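Local coordinates for DNA mismatch repair protein MutS (Thermus aquaticus, PDB 1EWQ), which takes part in DNA mismatch repair, binding mismatched DNA and acting as an ATP-dependent damage sensor with weak ATPase activity, at residues L276-T281 and G321-L326. Numbering follows the deposited sequence.
Sequences LDETRT and GVRRLL
R323 and R280 cross at about a right angle, each donating to a backbone carbonyl of the other segment. R323 NH1 donates to E278 O at 2.9 Å, nearly straight (164°) and in the guanidinium plane; R323 NH2 adds a weak bond to the same oxygen. A bend at chi3 (58°) turns this long side chain off its helix toward the loop. In return R280 NH1 gives a weak bond, 2.9 Å long, to R323 O, near the helix end. R280 NE lies over one face of the R323 guanidinium, 3.5 Å from R323 NH2, the planes 53° apart. With R280 cut back to an alanine, R323 O would probably lose this donor and the R323 guanidinium the group over its face. The like charges are probably offset mainly by E535, salt-bridged to R323 NE; E278 OE1, 4.1 Å from R323 NH2, acts by charge alone and salt-bridges R539. R280 CB meets L326 CB at 3.7 Å, while the T281 methyl CG2 sits against L326 O. Behind the loop, D528 accepts from R280 N and T281 OG1. The T281 hydroxyl, suited to taking a backbone N-H, accepts from G284 N as N-cap of helix 282-293. The contact joins this interhelical loop to helix 316-326 in a helical part of MutS domain III, against helix 514-540.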
loop_
_atom_site.group_PDB
_atom_site.type_symbol
_atom_site.label_atom_id
_atom_site.label_comp_id
_atom_site.label_asym_id
_atom_site.label_seq_id
_atom_site.Cartn_x
_atom_site.Cartn_y
_atom_site.Cartn_z
ATOM N N LEU C 276 25.032 2.592 -7.343
ATOM C CA LEU C 276 26.119 3.557 -7.322
ATOM C C LEU C 276 26.410 4.129 -5.945
ATOM O O LEU C 276 27.570 4.354 -5.586
ATOM C CB LEU C 276 25.783 4.722 -8.255
ATOM C CG LEU C 276 26.806 5.216 -9.277
ATOM C CD1 LEU C 276 26.556 6.705 -9.542
ATOM C CD2 LEU C 276 28.221 4.996 -8.777
ATOM N N ASP C 277 25.353 4.357 -5.176
ATOM C CA ASP C 277 25.480 4.985 -3.876
ATOM C C ASP C 277 25.968 4.191 -2.667
ATOM O O ASP C 277 25.252 3.360 -2.112
ATOM C CB ASP C 277 24.151 5.654 -3.528
ATOM C CG ASP C 277 24.226 6.443 -2.248
ATOM O OD1 ASP C 277 25.191 7.211 -2.099
ATOM O OD2 ASP C 277 23.322 6.300 -1.400
ATOM N N GLU C 278 27.196 4.478 -2.251
ATOM C CA GLU C 278 27.794 3.847 -1.079
ATOM C C GLU C 278 28.252 4.994 -0.185
ATOM O O GLU C 278 29.197 4.869 0.606
ATOM C CB GLU C 278 28.990 2.985 -1.473
ATOM C CG GLU C 278 28.669 1.952 -2.521
ATOM C CD GLU C 278 29.655 0.799 -2.514
ATOM O OE1 GLU C 278 30.763 0.966 -1.948
ATOM O OE2 GLU C 278 29.325 -0.272 -3.078
ATOM N N THR C 279 27.566 6.121 -0.343
ATOM C CA THR C 279 27.855 7.323 0.414
ATOM C C THR C 279 27.666 7.094 1.917
ATOM O O THR C 279 26.822 6.318 2.331
ATOM C CB THR C 279 26.946 8.477 -0.070
ATOM O OG1 THR C 279 27.377 9.703 0.519
ATOM C CG2 THR C 279 25.511 8.232 0.317
ATOM N N ARG C 280 28.465 7.770 2.730
ATOM C CA ARG C 280 28.379 7.610 4.178
ATOM C C ARG C 280 27.528 8.663 4.896
ATOM O O ARG C 280 26.987 8.393 5.963
ATOM C CB ARG C 280 29.790 7.570 4.768
ATOM C CG ARG C 280 30.506 6.243 4.503
ATOM C CD ARG C 280 29.744 5.117 5.189
ATOM N NE ARG C 280 30.115 3.774 4.749
ATOM C CZ ARG C 280 31.098 3.049 5.276
ATOM N NH1 ARG C 280 31.833 3.534 6.275
ATOM N NH2 ARG C 280 31.332 1.828 4.814
ATOM N N THR C 281 27.385 9.843 4.303
ATOM C CA THR C 281 26.598 10.908 4.918
ATOM C C THR C 281 25.403 11.346 4.057
ATOM O O THR C 281 25.370 11.105 2.852
ATOM C CB THR C 281 27.458 12.136 5.160
ATOM O OG1 THR C 281 27.865 12.671 3.898
ATOM C CG2 THR C 281 28.693 11.772 5.965
ATOM N N GLY C 321 39.781 4.703 5.590
ATOM C CA GLY C 321 39.891 5.475 6.813
ATOM C C GLY C 321 38.884 6.610 6.832
ATOM O O GLY C 321 38.169 6.811 7.820
ATOM N N VAL C 322 38.828 7.356 5.735
ATOM C CA VAL C 322 37.895 8.473 5.625
ATOM C C VAL C 322 36.455 7.972 5.761
ATOM O O VAL C 322 35.659 8.552 6.506
ATOM C CB VAL C 322 38.085 9.213 4.277
ATOM C CG1 VAL C 322 36.913 10.136 4.000
ATOM C CG2 VAL C 322 39.372 10.016 4.321
ATOM N N ARG C 323 36.137 6.883 5.060
ATOM C CA ARG C 323 34.802 6.292 5.099
ATOM C C ARG C 323 34.434 5.811 6.512
ATOM O O ARG C 323 33.281 5.914 6.935
ATOM C CB ARG C 323 34.709 5.138 4.077
ATOM C CG ARG C 323 34.694 5.608 2.609
ATOM C CD ARG C 323 34.804 4.463 1.593
ATOM N NE ARG C 323 33.742 3.470 1.740
ATOM C CZ ARG C 323 32.452 3.700 1.510
ATOM N NH1 ARG C 323 32.049 4.902 1.109
ATOM N NH2 ARG C 323 31.556 2.736 1.699
ATOM N N ARG C 324 35.420 5.295 7.239
ATOM C CA ARG C 324 35.205 4.826 8.605
ATOM C C ARG C 324 34.783 6.024 9.450
ATOM O O ARG C 324 33.800 5.966 10.192
ATOM C CB ARG C 324 36.511 4.252 9.186
ATOM C CG ARG C 324 36.401 2.859 9.783
ATOM C CD ARG C 324 37.591 2.556 10.704
ATOM N NE ARG C 324 38.871 2.767 10.034
ATOM C CZ ARG C 324 39.310 2.045 9.003
ATOM N NH1 ARG C 324 38.578 1.048 8.517
ATOM N NH2 ARG C 324 40.474 2.342 8.436
ATOM N N LEU C 325 35.536 7.116 9.328
ATOM C CA LEU C 325 35.252 8.326 10.097
ATOM C C LEU C 325 33.929 8.979 9.706
ATOM O O LEU C 325 33.162 9.385 10.583
ATOM C CB LEU C 325 36.413 9.328 9.964
ATOM C CG LEU C 325 37.694 8.880 10.696
ATOM C CD1 LEU C 325 38.884 9.718 10.262
ATOM C CD2 LEU C 325 37.479 8.974 12.214
ATOM N N LEU C 326 33.660 9.067 8.403
ATOM C CA LEU C 326 32.420 9.672 7.917
ATOM C C LEU C 326 31.184 8.940 8.428
ATOM O O LEU C 326 30.149 9.549 8.671
ATOM C CB LEU C 326 32.392 9.682 6.391
ATOM C CG LEU C 326 33.378 10.617 5.703
ATOM C CD1 LEU C 326 33.232 10.474 4.187
ATOM C CD2 LEU C 326 33.120 12.058 6.157
#